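Transketolase (Campylobacter jejuni, PDB 3L84) is a dimeric member of the transketolase family, whose chain carries two domains of the thiamine diphosphate-binding class followed by a C-terminal domain. Local coordinates at residues E346-L351 against N369-H374; M394-N399 against K422-I427; F401-I406 against A429-K434; F407-A412 against I433-I438; P466-F471 against D490-F495. All coordinates share one frame; numbering follows the deposited sequence.

Interaction 1: residues E346-L351 against N369-H374; sequences EILNVL and NKTELH
The carboxamide of Asn-349, on helix 340-354, meets two consecutive peptide units of the loop 369-374 and shows how one side chain can fix a run of backbone. Its OD1 accepts the N-H of His-374 at 2.8 Å, with the donor in the carbonyl plane, while ND2 gives a nearly straight bond of 2.9 Å (166° at the hydrogen) to Glu-372 O. Held at both ends, the amide has little freedom to turn over; ND2 is also bonded to Gly-345 O. The His-374 and Asn-349 side chains cross at about a right angle, yet the imidazole and amide planes are only 18° apart, with His-374 CD2 3.5 Å from Asn-349 OD1.

The pair lies within the pyrimidine-binding domain, an alpha/beta fold, where helix and loop pack against the parallel sheet through Leu-348 and Thr-371. The loop leaves helix 366-369 through Lys-370 with positive phi. Beside the polar grip the contact is apolar. Leu-348 keeps CG beside its backbone N (chi1 -71°), which brings CD1 to 3.8 Å from Thr-371 CG2; the two side chains run side by side, pointing the same way. Leu-348 CB also meets Leu-373 CD2 at 4.0 Å. Lys-370 turns away to a salt bridge with Asp-342.

Interaction 2: residues M394-N399 against K422-I427; sequences MAAINN and KPAARI
Asn-399 reaches from helix 391-404 to the backbone of Ala-424 and illustrates how an amide can tie together two closely packed helices that meet largely through alanines. The axes of the two short segments approach to 8.4 Å and run almost the same way, 17° apart.

Followed outward, the Asn-399 side chain has its CB packed against Met-431, a selenomethionine, further along the partner helix. CG stands beside the backbone N, anti to the carbonyl carbon (chi1 -74°), and carries the amide across the gap, where CG itself is 3.9 Å from Ala-424 O. At the tip the roles divide. ND2 donates to Ala-424 O at 3.0 Å, almost straight (171° at the hydrogen); the acceptor lies in the amide plane, but the donor sits well above the plane of that carbonyl. The same ND2 lies 3.9 Å from Ile-427 CB. OD1 turns to His-435, accepting a hydrogen bond from ND1, so both ends of this buried amide are satisfied and its rotation is fixed.

One turn back on helix 391-404, Ala-395 CB meets the methyl of that same Ala-424, CB to CB, at 3.6 Å; Ala-424 CB also lies 3.7 Å from Ala-396 N.

On its far side helix 418-431 meets the second subunit, where Lys-422 and Arg-426 form salt bridges with Glu-457 of that subunit. Helix 418-431, the crossover between strands 408-414 and 436-440, thus lies between helix 391-404 and the second subunit, and helices 118-137 and 158-169 of the diphosphate-binding region back helix 391-404.

Interaction 3: residues F401-I406 against A429-K434; sequences FARYGI and ALMKIK
Ala-402 faces Lys-434 with their CA atoms 6.1 Å apart, at a place where two helices stop: helix 391-404 gives way to Gly-405, and helix 418-431 ends in a Schellman motif whose C-prime residue, Lys-432, has positive phi.

The turn out of that motif brings Ile-433 against the end of the first helix. Its CG1 takes the crowded position between backbone N and carbonyl carbon (chi1 52°), and the two branches then divide the work. CD1 rests 3.7 Å from Ala-402 CB, and CG2 lies 3.7 Å from Arg-403 CD, the Arg-403 and Ile-433 side chains crossing at about a right angle. The bend at chi2 (-74°) lays CD of Arg-403 against the partner segment, and a further bend at chi3 turns the guanidinium onward to Glu-110 O. There CD is also 4.1 Å from SE of Met-431, a selenomethionine. The Ala-402 methyl additionally touches Lys-434 O at 3.7 Å.

A water joins the backbones, donating to Ala-402 O at 3.1 Å and accepting from Lys-434 N at 3.0 Å.

No direct hydrogen bond crosses between the segments, and the charged tips are engaged elsewhere: Arg-403 NE with Glu-110 O, Lys-434 NZ with Ala-489 O and Ala-486 O. What meets here is therefore mostly hydrocarbon and selenium, a contact that rests on fit and dispersion rather than on directional bonds, with the water supplying the polar link.

Interaction 4: residues F407-A412 against I433-I438; sequences FLPFSA and IKHFFI
His-435 NE2 donates to Ser-411 OG at 2.7 Å, the shortest polar bond of the pair, with the hydroxyl oxygen at the edge of the imidazole and near its plane. With CG anti to the backbone N (chi1 176°), the imidazole reaches across to the serine. ND1 is engaged by Asn-399 OD1 of helix 391-404, so both ring nitrogens are bonded while Phe-437 covers one face, its CZ over the centre of the ring.

Behind this bond runs a regular parallel pairing. Phe-436 N bonds to Pro-409 O, Ser-411 N to Phe-436 O, and Ile-438 N to Ser-411 O at 2.8 Å, so that Phe-436 and Ser-411 each bond through both N and O. A CA-H...O contact of 3.2 Å from Ala-412 CA to Ile-438 O adds to them.

Ser-411 and Phe-437 lie on one face of the sheet; Phe-410, Ala-412, Phe-436 and Ile-438 lie on the other. On that second face Ala-412 CB packs on Ile-438 CB at 3.8 Å, and Phe-410 CD1 touches Ile-438 CG1 at 4.0 Å.

Helix 418-431 joins these strands in a beta-alpha-beta crossover. Strand 408-414 pairs on its other edge with strand 358-362, and strand 436-440 with strand 493-496; helix 391-404 covers the Pro-409 and His-435 side chains, whereas helix 340-354 packs on Phe-410 and Ile-438.

Interaction 5: residues P466-F471 against D490-F495; sequences PNFLTF and DIPSAF
Pro-492 packs against one face of the Phe-468 ring in a CH-pi contact, its CG 4.0 Å from the ring centroid and 18° off the normal. The Ala-494 N meets the same ring at its edge, in plane. Beside it, Pro-492 CD approaches Asn-467 O to 3.2 Å, a buried carbonyl oxygen with no hydrogen-bond partner in the model.

On the face that carries Leu-469, Ser-493 and Phe-471, Leu-469 CG packs against Ile-491 CD1 at 3.8 Å. Ile-491 holds CG1 between its backbone N and carbonyl carbon (chi1 50°), which sends CD1 to Leu-469 while CG2 meets Asn-467 CB. Further along, Ser-493 OG sits at the edge of the Phe-471 ring, 3.5 Å from CE2. The Phe-471 and Phe-495 rings lie 24° from parallel with a large lateral offset, centroids 5.6 Å apart, and share little face area.

These side chains are set in register by the backbone hydrogen bonds of two parallel strands: Leu-469 N to Pro-492 O, Ala-494 N to Leu-469 O (2.8 Å) and Phe-471 N to Ala-494 O (2.9 Å).

Outside this shell, Trp-483 of helix 476-488 stacks on Phe-495, Phe-462 meets Phe-468 edge-to-face, and Asn-467 ND2 is held by Ala-429 O. Thr-470 OG1 bonds to Glu-563.

Strand, helix 476-488 and strand make a beta-alpha-beta unit, the repeating element of the parallel alpha/beta fold of thiamine diphosphate-binding domains; strand 469-471 is outermost on this side of the six-stranded sheet within the chain.

How the interactions relate
All five contacts belong to the pyrimidine-binding domain and are arranged about its six-stranded parallel sheet. Interactions 4 and 5 lie in that sheet, centres 10 Å apart, and join directly through neighbouring strands 436-440 and 493-496. Interaction 1 packs on one side, touching interaction 4 through Thr-371, but stands about 21 Å, centre to centre, from interactions 2 and 3. Those two share helices 391-404 and 418-431 on the other side. Along the chain interaction 1 closes first and interaction 5 opens last; between them interactions 2, 3 and 4 intertwine, interactions 3 and 4 sharing Ile-433 and Lys-434. The sheet is thus sandwiched between helices, with interactions 2, 3 and 5 reaching the second subunit.

Interaction 1: residues E346-L351 against N369-H374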
# COMPACT_ATOMS: atom_id res chain seq x y z
N GLU A 346 24.65 11.27 -5.27
CA GLU A 346 25.87 11.91 -4.79
C GLU A 346 25.68 12.58 -3.44
O GLU A 346 26.55 12.50 -2.56
CB GLU A 346 26.29 12.95 -5.82
CG GLU A 346 26.74 12.32 -7.12
CD GLU A 346 28.19 12.31 -7.27
OE1 GLU A 346 28.65 12.96 -8.24
OE2 GLU A 346 28.87 11.68 -6.41
N ILE A 347 24.51 13.17 -3.21
CA ILE A 347 24.21 13.76 -1.92
C ILE A 347 24.14 12.69 -0.84
O ILE A 347 24.67 12.88 0.26
CB ILE A 347 22.93 14.60 -1.98
CG1 ILE A 347 23.12 15.78 -2.95
CG2 ILE A 347 22.57 15.08 -0.57
CD1 ILE A 347 21.78 16.43 -3.40
N LEU A 348 23.49 11.57 -1.13
CA LEU A 348 23.40 10.47 -0.14
C LEU A 348 24.77 10.02 0.28
O LEU A 348 25.04 9.77 1.48
CB LEU A 348 22.64 9.29 -0.70
CG LEU A 348 21.14 9.45 -0.90
CD1 LEU A 348 20.58 8.24 -1.68
CD2 LEU A 348 20.41 9.71 0.42
N ASN A 349 25.70 9.97 -0.67
CA ASN A 349 27.08 9.61 -0.34
C ASN A 349 27.79 10.65 0.53
O ASN A 349 28.48 10.27 1.47
CB ASN A 349 27.85 9.32 -1.63
CG ASN A 349 27.67 7.89 -2.09
OD1 ASN A 349 28.45 7.03 -1.76
ND2 ASN A 349 26.58 7.62 -2.80
N VAL A 350 27.59 11.93 0.28
CA VAL A 350 28.16 12.98 1.12
C VAL A 350 27.57 12.89 2.53
O VAL A 350 28.29 13.01 3.53
CB VAL A 350 27.89 14.36 0.51
CG1 VAL A 350 28.19 15.48 1.51
CG2 VAL A 350 28.73 14.57 -0.77
N LEU A 351 26.27 12.66 2.63
CA LEU A 351 25.63 12.56 3.94
C LEU A 351 26.15 11.37 4.72
O LEU A 351 26.47 11.50 5.92
CB LEU A 351 24.10 12.52 3.82
CG LEU A 351 23.48 13.81 3.26
CD1 LEU A 351 21.96 13.63 3.03
CD2 LEU A 351 23.74 14.94 4.18
N ASN A 369 17.87 3.31 -8.40
CA ASN A 369 17.59 4.45 -7.52
C ASN A 369 18.84 5.28 -7.23
O ASN A 369 18.73 6.36 -6.67
CB ASN A 369 17.01 4.00 -6.18
CG ASN A 369 15.66 3.30 -6.25
OD1 ASN A 369 14.84 3.52 -7.20
ND2 ASN A 369 15.38 2.53 -5.27
N LYS A 370 20.02 4.74 -7.56
CA LYS A 370 21.33 5.37 -7.33
C LYS A 370 21.63 5.60 -5.86
O LYS A 370 22.24 6.62 -5.47
CB LYS A 370 21.47 6.66 -8.14
CG LYS A 370 21.26 6.48 -9.63
CD LYS A 370 22.23 5.50 -10.25
CE LYS A 370 22.00 5.32 -11.76
NZ LYS A 370 22.93 6.20 -12.50
N THR A 371 21.29 4.62 -5.03
CA THR A 371 21.43 4.75 -3.59
C THR A 371 22.64 4.06 -3.00
O THR A 371 22.87 4.17 -1.80
CB THR A 371 20.14 4.18 -2.90
OG1 THR A 371 19.83 2.88 -3.46
CG2 THR A 371 18.99 5.12 -3.15
N GLU A 372 23.46 3.38 -3.79
CA GLU A 372 24.66 2.76 -3.22
C GLU A 372 25.53 3.80 -2.54
O GLU A 372 25.89 4.81 -3.14
CB GLU A 372 25.47 2.02 -4.30
CG GLU A 372 26.72 1.27 -3.78
CD GLU A 372 27.44 0.49 -4.88
OE1 GLU A 372 26.92 0.34 -6.00
OE2 GLU A 372 28.59 0.06 -4.62
N LEU A 373 25.93 3.48 -1.31
CA LEU A 373 26.82 4.29 -0.52
C LEU A 373 28.20 3.65 -0.75
O LEU A 373 28.55 2.62 -0.16
CB LEU A 373 26.40 4.30 0.95
CG LEU A 373 24.97 4.77 1.18
CD1 LEU A 373 24.62 4.52 2.65
CD2 LEU A 373 24.72 6.21 0.71
N HIS A 374 28.94 4.23 -1.67
CA HIS A 374 30.12 3.61 -2.24
C HIS A 374 31.22 3.39 -1.24
O HIS A 374 31.62 4.32 -0.55
CB HIS A 374 30.64 4.45 -3.40
CG HIS A 374 29.69 4.57 -4.52
ND1 HIS A 374 29.36 3.51 -5.34
CD2 HIS A 374 28.97 5.63 -4.96
CE1 HIS A 374 28.48 3.92 -6.24
NE2 HIS A 374 28.22 5.19 -6.02

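Interaction 2: residues M394-N399 against K422-I427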
# COMPACT_ATOMS: atom_id res chain seq x y z
N MSE A 394 10.30 -2.42 4.48
CA MSE A 394 11.42 -1.48 4.51
C MSE A 394 11.05 -0.19 5.23
O MSE A 394 11.77 0.30 6.12
CB MSE A 394 11.88 -1.14 3.08
CG MSE A 394 12.84 0.02 3.01
SE MSE A 394 13.46 0.38 1.20
CE MSE A 394 11.76 1.03 0.45
N ALA A 395 9.93 0.39 4.82
CA ALA A 395 9.54 1.66 5.46
C ALA A 395 9.22 1.49 6.95
O ALA A 395 9.58 2.35 7.75
CB ALA A 395 8.34 2.26 4.70
N ALA A 396 8.53 0.44 7.35
CA ALA A 396 8.20 0.20 8.75
C ALA A 396 9.47 -0.08 9.56
O ALA A 396 9.61 0.34 10.72
CB ALA A 396 7.17 -0.94 8.89
N ILE A 397 10.42 -0.79 8.98
CA ILE A 397 11.72 -1.04 9.65
C ILE A 397 12.47 0.27 9.84
O ILE A 397 12.98 0.55 10.93
CB ILE A 397 12.58 -2.03 8.80
CG1 ILE A 397 12.08 -3.45 9.01
CG2 ILE A 397 14.09 -1.91 9.10
CD1 ILE A 397 12.51 -4.48 7.98
N ASN A 398 12.49 1.11 8.81
CA ASN A 398 13.19 2.38 8.92
C ASN A 398 12.47 3.36 9.83
O ASN A 398 13.13 4.19 10.47
CB ASN A 398 13.44 2.96 7.54
CG ASN A 398 14.70 2.42 6.88
OD1 ASN A 398 14.87 2.61 5.62
ND2 ASN A 398 15.57 1.85 7.63
N ASN A 399 11.15 3.24 10.00
CA ASN A 399 10.46 4.02 11.05
C ASN A 399 11.06 3.70 12.41
O ASN A 399 11.25 4.59 13.24
CB ASN A 399 8.97 3.74 11.05
CG ASN A 399 8.22 4.37 9.92
OD1 ASN A 399 8.70 5.25 9.23
ND2 ASN A 399 6.97 3.90 9.73
N LYS A 422 3.06 3.25 1.48
CA LYS A 422 2.33 4.43 1.96
C LYS A 422 1.80 4.27 3.39
O LYS A 422 1.90 5.23 4.15
CB LYS A 422 1.23 4.78 0.96
CG LYS A 422 0.26 5.90 1.37
CD LYS A 422 0.88 7.25 1.54
CE LYS A 422 -0.15 8.29 1.99
NZ LYS A 422 -0.55 8.04 3.42
N PRO A 423 1.27 3.11 3.80
CA PRO A 423 0.73 3.07 5.18
C PRO A 423 1.80 3.30 6.23
O PRO A 423 1.55 3.90 7.27
CB PRO A 423 0.14 1.65 5.29
CG PRO A 423 -0.16 1.27 3.91
CD PRO A 423 0.94 1.88 3.05
N ALA A 424 3.02 2.83 5.99
CA ALA A 424 4.14 3.05 6.89
C ALA A 424 4.68 4.46 6.77
O ALA A 424 5.08 5.06 7.77
CB ALA A 424 5.27 2.01 6.60
N ALA A 425 4.70 5.05 5.57
CA ALA A 425 5.03 6.46 5.45
C ALA A 425 4.10 7.31 6.29
O ALA A 425 4.51 8.30 6.90
CB ALA A 425 5.03 6.91 3.97
N ARG A 426 2.83 6.94 6.34
CA ARG A 426 1.88 7.68 7.12
C ARG A 426 2.21 7.63 8.60
O ARG A 426 2.02 8.64 9.29
CB ARG A 426 0.48 7.12 6.87
CG ARG A 426 -0.61 8.09 7.25
CD ARG A 426 -2.03 7.51 7.00
NE ARG A 426 -3.03 8.57 7.00
CZ ARG A 426 -3.86 8.85 8.00
NH1 ARG A 426 -3.87 8.14 9.10
NH2 ARG A 426 -4.71 9.85 7.84
N ILE A 427 2.69 6.50 9.11
CA ILE A 427 3.13 6.44 10.50
C ILE A 427 4.33 7.36 10.73
O ILE A 427 4.42 8.02 11.78
CB ILE A 427 3.44 4.99 10.92
CG1 ILE A 427 2.19 4.11 10.87
CG2 ILE A 427 4.07 4.95 12.31
CD1 ILE A 427 1.26 4.34 12.10

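Interaction 3: residues F401-I406 against A429-K434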
# COMPACT_ATOMS: atom_id res chain seq x y z
N PHE A 401 14.23 2.39 12.89
CA PHE A 401 15.57 2.96 12.90
C PHE A 401 15.50 4.41 13.33
O PHE A 401 16.36 4.89 14.08
CB PHE A 401 16.27 2.88 11.53
CG PHE A 401 17.05 1.61 11.27
CD1 PHE A 401 16.44 0.45 10.83
CD2 PHE A 401 18.43 1.59 11.49
CE1 PHE A 401 17.18 -0.70 10.60
CE2 PHE A 401 19.18 0.44 11.25
CZ PHE A 401 18.56 -0.69 10.80
N ALA A 402 14.55 5.17 12.82
CA ALA A 402 14.42 6.58 13.16
C ALA A 402 14.06 6.83 14.63
O ALA A 402 14.38 7.89 15.17
CB ALA A 402 13.38 7.24 12.23
N ARG A 403 13.39 5.87 15.26
CA ARG A 403 13.03 5.94 16.66
C ARG A 403 14.09 5.37 17.57
O ARG A 403 14.02 5.61 18.78
CB ARG A 403 11.69 5.23 16.93
CG ARG A 403 10.48 5.99 16.40
CD ARG A 403 10.17 7.20 17.24
NE ARG A 403 9.73 6.83 18.59
CZ ARG A 403 9.76 7.59 19.67
NH1 ARG A 403 10.28 8.82 19.65
NH2 ARG A 403 9.26 7.11 20.80
N TYR A 404 15.09 4.65 17.05
CA TYR A 404 16.00 3.92 17.94
C TYR A 404 16.80 4.84 18.84
O TYR A 404 16.97 4.55 20.03
CB TYR A 404 16.93 3.01 17.10
CG TYR A 404 17.77 2.10 17.95
CD1 TYR A 404 17.26 0.92 18.42
CD2 TYR A 404 19.04 2.46 18.34
CE1 TYR A 404 17.97 0.12 19.23
CE2 TYR A 404 19.79 1.66 19.15
CZ TYR A 404 19.25 0.46 19.61
OH TYR A 404 20.00 -0.34 20.45
N GLY A 405 17.35 5.91 18.30
CA GLY A 405 17.99 6.96 19.07
C GLY A 405 19.21 7.58 18.42
O GLY A 405 19.62 8.66 18.83
N ILE A 406 19.83 6.90 17.47
CA ILE A 406 21.11 7.32 16.90
C ILE A 406 21.18 7.29 15.36
O ILE A 406 22.27 7.59 14.80
CB ILE A 406 22.27 6.47 17.47
CG1 ILE A 406 22.05 4.97 17.21
CG2 ILE A 406 22.49 6.79 18.96
CD1 ILE A 406 23.31 4.10 17.42
N ALA A 429 4.86 10.16 9.26
CA ALA A 429 4.25 11.47 9.31
C ALA A 429 3.52 11.71 10.62
O ALA A 429 3.67 12.78 11.24
CB ALA A 429 3.33 11.65 8.11
N LEU A 430 2.73 10.75 11.07
CA LEU A 430 2.01 10.85 12.33
C LEU A 430 2.95 11.13 13.48
O LEU A 430 2.64 11.92 14.38
CB LEU A 430 1.21 9.55 12.58
CG LEU A 430 -0.12 9.50 11.81
CD1 LEU A 430 -0.56 8.03 11.55
CD2 LEU A 430 -1.23 10.28 12.53
N MSE A 431 4.11 10.45 13.49
CA MSE A 431 5.08 10.59 14.58
C MSE A 431 6.04 11.78 14.41
O MSE A 431 6.72 12.16 15.34
CB MSE A 431 5.97 9.36 14.65
CG MSE A 431 5.25 8.10 15.07
SE MSE A 431 6.47 6.67 15.58
CE MSE A 431 7.20 6.19 13.84
N LYS A 432 6.08 12.37 13.22
CA LYS A 432 7.01 13.47 12.90
C LYS A 432 8.46 13.06 13.08
O LYS A 432 9.28 13.82 13.59
CB LYS A 432 6.66 14.78 13.65
CG LYS A 432 5.25 15.23 13.45
CD LYS A 432 4.96 16.50 14.27
CE LYS A 432 5.54 17.70 13.72
NZ LYS A 432 4.99 18.93 14.47
N ILE A 433 8.79 11.84 12.65
CA ILE A 433 10.15 11.34 12.71
C ILE A 433 10.98 11.74 11.53
O ILE A 433 10.47 12.08 10.44
CB ILE A 433 10.23 9.82 12.87
CG1 ILE A 433 9.42 9.09 11.82
CG2 ILE A 433 9.77 9.39 14.26
CD1 ILE A 433 9.79 7.61 11.57
N LYS A 434 12.30 11.74 11.71
CA LYS A 434 13.25 12.07 10.67
C LYS A 434 13.64 10.82 9.89
O LYS A 434 14.54 10.08 10.24
CB LYS A 434 14.45 12.83 11.25
CG LYS A 434 14.08 14.06 11.98
CD LYS A 434 13.05 14.98 11.29
CE LYS A 434 13.51 15.50 9.95
NZ LYS A 434 14.75 16.42 10.12
O HOH W 1 13.39 10.73 14.28

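Interaction 4: residues F407-A412 against I433-I438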
# COMPACT_ATOMS: atom_id res chain seq x y z
N PHE A 407 20.08 7.01 14.68
CA PHE A 407 20.10 6.79 13.23
C PHE A 407 19.24 7.78 12.46
O PHE A 407 18.22 8.28 12.95
CB PHE A 407 19.65 5.38 12.87
CG PHE A 407 20.52 4.29 13.44
CD1 PHE A 407 21.84 4.18 13.06
CD2 PHE A 407 20.03 3.43 14.39
CE1 PHE A 407 22.64 3.18 13.59
CE2 PHE A 407 20.82 2.43 14.94
CZ PHE A 407 22.16 2.34 14.52
N LEU A 408 19.69 8.04 11.24
CA LEU A 408 19.04 8.89 10.23
C LEU A 408 18.84 8.01 8.99
O LEU A 408 19.78 7.92 8.17
CB LEU A 408 19.92 10.09 9.93
CG LEU A 408 20.07 11.06 11.08
CD1 LEU A 408 21.31 11.92 10.91
CD2 LEU A 408 18.84 11.90 11.24
N PRO A 409 17.69 7.35 8.87
CA PRO A 409 17.53 6.36 7.81
C PRO A 409 16.87 6.91 6.56
O PRO A 409 16.06 7.84 6.60
CB PRO A 409 16.61 5.34 8.45
CG PRO A 409 15.69 6.19 9.26
CD PRO A 409 16.58 7.28 9.82
N PHE A 410 17.19 6.27 5.43
CA PHE A 410 16.45 6.50 4.18
C PHE A 410 15.97 5.20 3.58
O PHE A 410 16.60 4.16 3.67
CB PHE A 410 17.27 7.32 3.13
CG PHE A 410 18.44 6.60 2.52
CD1 PHE A 410 18.26 5.76 1.41
CD2 PHE A 410 19.70 6.71 3.07
CE1 PHE A 410 19.35 5.09 0.86
CE2 PHE A 410 20.78 6.05 2.52
CZ PHE A 410 20.60 5.24 1.41
N SER A 411 14.76 5.28 3.00
CA SER A 411 14.08 4.20 2.27
C SER A 411 13.96 4.58 0.83
O SER A 411 13.53 5.71 0.55
CB SER A 411 12.65 4.00 2.81
OG SER A 411 12.66 3.65 4.19
N ALA A 412 14.29 3.70 -0.11
CA ALA A 412 14.28 4.02 -1.53
C ALA A 412 13.54 3.01 -2.35
O ALA A 412 13.68 1.80 -2.16
CB ALA A 412 15.72 4.20 -2.06
N ILE A 433 8.79 11.84 12.65
CA ILE A 433 10.15 11.34 12.71
C ILE A 433 10.98 11.74 11.53
O ILE A 433 10.47 12.08 10.44
CB ILE A 433 10.23 9.82 12.87
CG1 ILE A 433 9.42 9.09 11.82
CG2 ILE A 433 9.77 9.39 14.26
CD1 ILE A 433 9.79 7.61 11.57
N LYS A 434 12.30 11.74 11.71
CA LYS A 434 13.25 12.07 10.67
C LYS A 434 13.64 10.82 9.89
O LYS A 434 14.54 10.08 10.24
CB LYS A 434 14.45 12.83 11.25
CG LYS A 434 14.08 14.06 11.98
CD LYS A 434 13.05 14.98 11.29
CE LYS A 434 13.51 15.50 9.95
NZ LYS A 434 14.75 16.42 10.12
N HIS A 435 12.87 10.56 8.84
CA HIS A 435 12.99 9.38 7.98
C HIS A 435 12.80 9.93 6.57
O HIS A 435 11.85 10.68 6.31
CB HIS A 435 11.89 8.38 8.35
CG HIS A 435 11.80 7.15 7.49
ND1 HIS A 435 10.88 6.15 7.77
CD2 HIS A 435 12.45 6.74 6.37
CE1 HIS A 435 10.98 5.19 6.85
NE2 HIS A 435 11.93 5.53 5.99
N PHE A 436 13.76 9.65 5.70
CA PHE A 436 13.78 10.24 4.35
C PHE A 436 13.40 9.21 3.31
O PHE A 436 13.89 8.08 3.34
CB PHE A 436 15.18 10.82 4.08
CG PHE A 436 15.67 11.69 5.21
CD1 PHE A 436 15.11 12.91 5.45
CD2 PHE A 436 16.62 11.23 6.09
CE1 PHE A 436 15.49 13.67 6.50
CE2 PHE A 436 17.02 12.02 7.17
CZ PHE A 436 16.43 13.20 7.39
N PHE A 437 12.53 9.58 2.41
CA PHE A 437 11.99 8.69 1.38
C PHE A 437 12.51 9.12 0.03
O PHE A 437 12.36 10.28 -0.35
CB PHE A 437 10.44 8.69 1.42
CG PHE A 437 9.86 8.09 2.69
CD1 PHE A 437 9.42 6.77 2.69
CD2 PHE A 437 9.80 8.80 3.86
CE1 PHE A 437 8.91 6.21 3.86
CE2 PHE A 437 9.31 8.22 5.02
CZ PHE A 437 8.89 6.94 4.99
N ILE A 438 13.12 8.20 -0.69
CA ILE A 438 13.83 8.49 -1.94
C ILE A 438 13.03 7.79 -3.03
O ILE A 438 12.98 6.55 -3.06
CB ILE A 438 15.29 7.97 -1.90
CG1 ILE A 438 16.07 8.41 -0.66
CG2 ILE A 438 16.01 8.30 -3.20
CD1 ILE A 438 16.06 9.81 -0.37
O HOH W 2 15.97 9.87 12.68

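Interaction 5: residues P466-F471 against D490-F495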
# COMPACT_ATOMS: atom_id res chain seq x y z
N PRO A 466 -0.61 14.86 5.60
CA PRO A 466 -0.02 15.82 6.54
C PRO A 466 1.38 15.46 7.00
O PRO A 466 1.77 14.28 6.97
CB PRO A 466 -1.02 15.80 7.71
CG PRO A 466 -2.31 15.39 7.10
CD PRO A 466 -1.92 14.37 6.08
N ASN A 467 2.09 16.45 7.52
CA ASN A 467 3.39 16.25 8.16
C ASN A 467 4.43 15.58 7.25
O ASN A 467 5.19 14.75 7.70
CB ASN A 467 3.29 15.44 9.47
CG ASN A 467 2.56 16.14 10.56
OD1 ASN A 467 2.33 17.36 10.51
ND2 ASN A 467 2.26 15.40 11.62
N PHE A 468 4.42 15.95 5.99
CA PHE A 468 5.39 15.50 5.00
C PHE A 468 5.77 16.67 4.17
O PHE A 468 4.90 17.52 3.78
CB PHE A 468 4.81 14.46 4.03
CG PHE A 468 5.52 13.13 4.07
CD1 PHE A 468 5.07 12.17 4.89
CD2 PHE A 468 6.70 12.91 3.36
CE1 PHE A 468 5.66 11.01 4.98
CE2 PHE A 468 7.30 11.65 3.45
CZ PHE A 468 6.80 10.73 4.27
N LEU A 469 7.03 16.76 3.83
CA LEU A 469 7.48 17.64 2.75
C LEU A 469 7.72 16.81 1.50
O LEU A 469 8.36 15.76 1.60
CB LEU A 469 8.76 18.36 3.15
CG LEU A 469 8.65 19.25 4.37
CD1 LEU A 469 10.00 19.90 4.68
CD2 LEU A 469 7.57 20.34 4.19
N THR A 470 7.25 17.24 0.35
CA THR A 470 7.42 16.47 -0.86
C THR A 470 8.27 17.34 -1.79
O THR A 470 7.76 18.27 -2.43
CB THR A 470 6.10 16.10 -1.51
OG1 THR A 470 5.28 15.44 -0.51
CG2 THR A 470 6.26 15.14 -2.70
N PHE A 471 9.55 17.04 -1.90
CA PHE A 471 10.47 17.81 -2.75
C PHE A 471 10.57 17.20 -4.12
O PHE A 471 10.77 15.99 -4.25
CB PHE A 471 11.85 17.86 -2.15
CG PHE A 471 11.94 18.64 -0.88
CD1 PHE A 471 11.93 20.01 -0.89
CD2 PHE A 471 12.01 17.99 0.34
CE1 PHE A 471 12.06 20.74 0.28
CE2 PHE A 471 12.13 18.73 1.51
CZ PHE A 471 12.15 20.09 1.44
N ASP A 490 11.14 19.38 11.07
CA ASP A 490 10.60 18.61 12.18
C ASP A 490 9.69 17.48 11.72
O ASP A 490 9.00 16.89 12.57
CB ASP A 490 9.91 19.53 13.21
CG ASP A 490 8.66 20.16 12.71
OD1 ASP A 490 8.32 20.10 11.52
OD2 ASP A 490 7.95 20.77 13.59
N ILE A 491 9.66 17.19 10.43
CA ILE A 491 8.76 16.20 9.84
C ILE A 491 9.55 15.45 8.78
O ILE A 491 10.58 15.96 8.30
CB ILE A 491 7.52 16.89 9.22
CG1 ILE A 491 7.88 18.06 8.28
CG2 ILE A 491 6.51 17.33 10.31
CD1 ILE A 491 6.68 18.65 7.54
N PRO A 492 9.10 14.26 8.36
CA PRO A 492 9.76 13.55 7.29
C PRO A 492 9.60 14.19 5.93
O PRO A 492 8.75 15.04 5.70
CB PRO A 492 9.07 12.20 7.29
CG PRO A 492 7.73 12.47 7.88
CD PRO A 492 7.94 13.52 8.90
N SER A 493 10.50 13.80 5.02
CA SER A 493 10.51 14.33 3.66
C SER A 493 10.62 13.22 2.63
O SER A 493 11.27 12.18 2.88
CB SER A 493 11.71 15.26 3.43
OG SER A 493 11.67 16.48 4.18
N ALA A 494 10.01 13.44 1.47
CA ALA A 494 10.18 12.64 0.31
C ALA A 494 10.93 13.44 -0.76
O ALA A 494 10.73 14.65 -0.88
CB ALA A 494 8.84 12.18 -0.27
N PHE A 495 11.76 12.76 -1.53
CA PHE A 495 12.50 13.30 -2.66
C PHE A 495 12.01 12.58 -3.91
O PHE A 495 12.16 11.36 -4.05
CB PHE A 495 13.99 13.10 -2.44
CG PHE A 495 14.51 13.87 -1.27
CD1 PHE A 495 15.04 15.14 -1.42
CD2 PHE A 495 14.41 13.37 -0.02
CE1 PHE A 495 15.53 15.84 -0.30
CE2 PHE A 495 14.86 14.07 1.07
CZ PHE A 495 15.41 15.30 0.92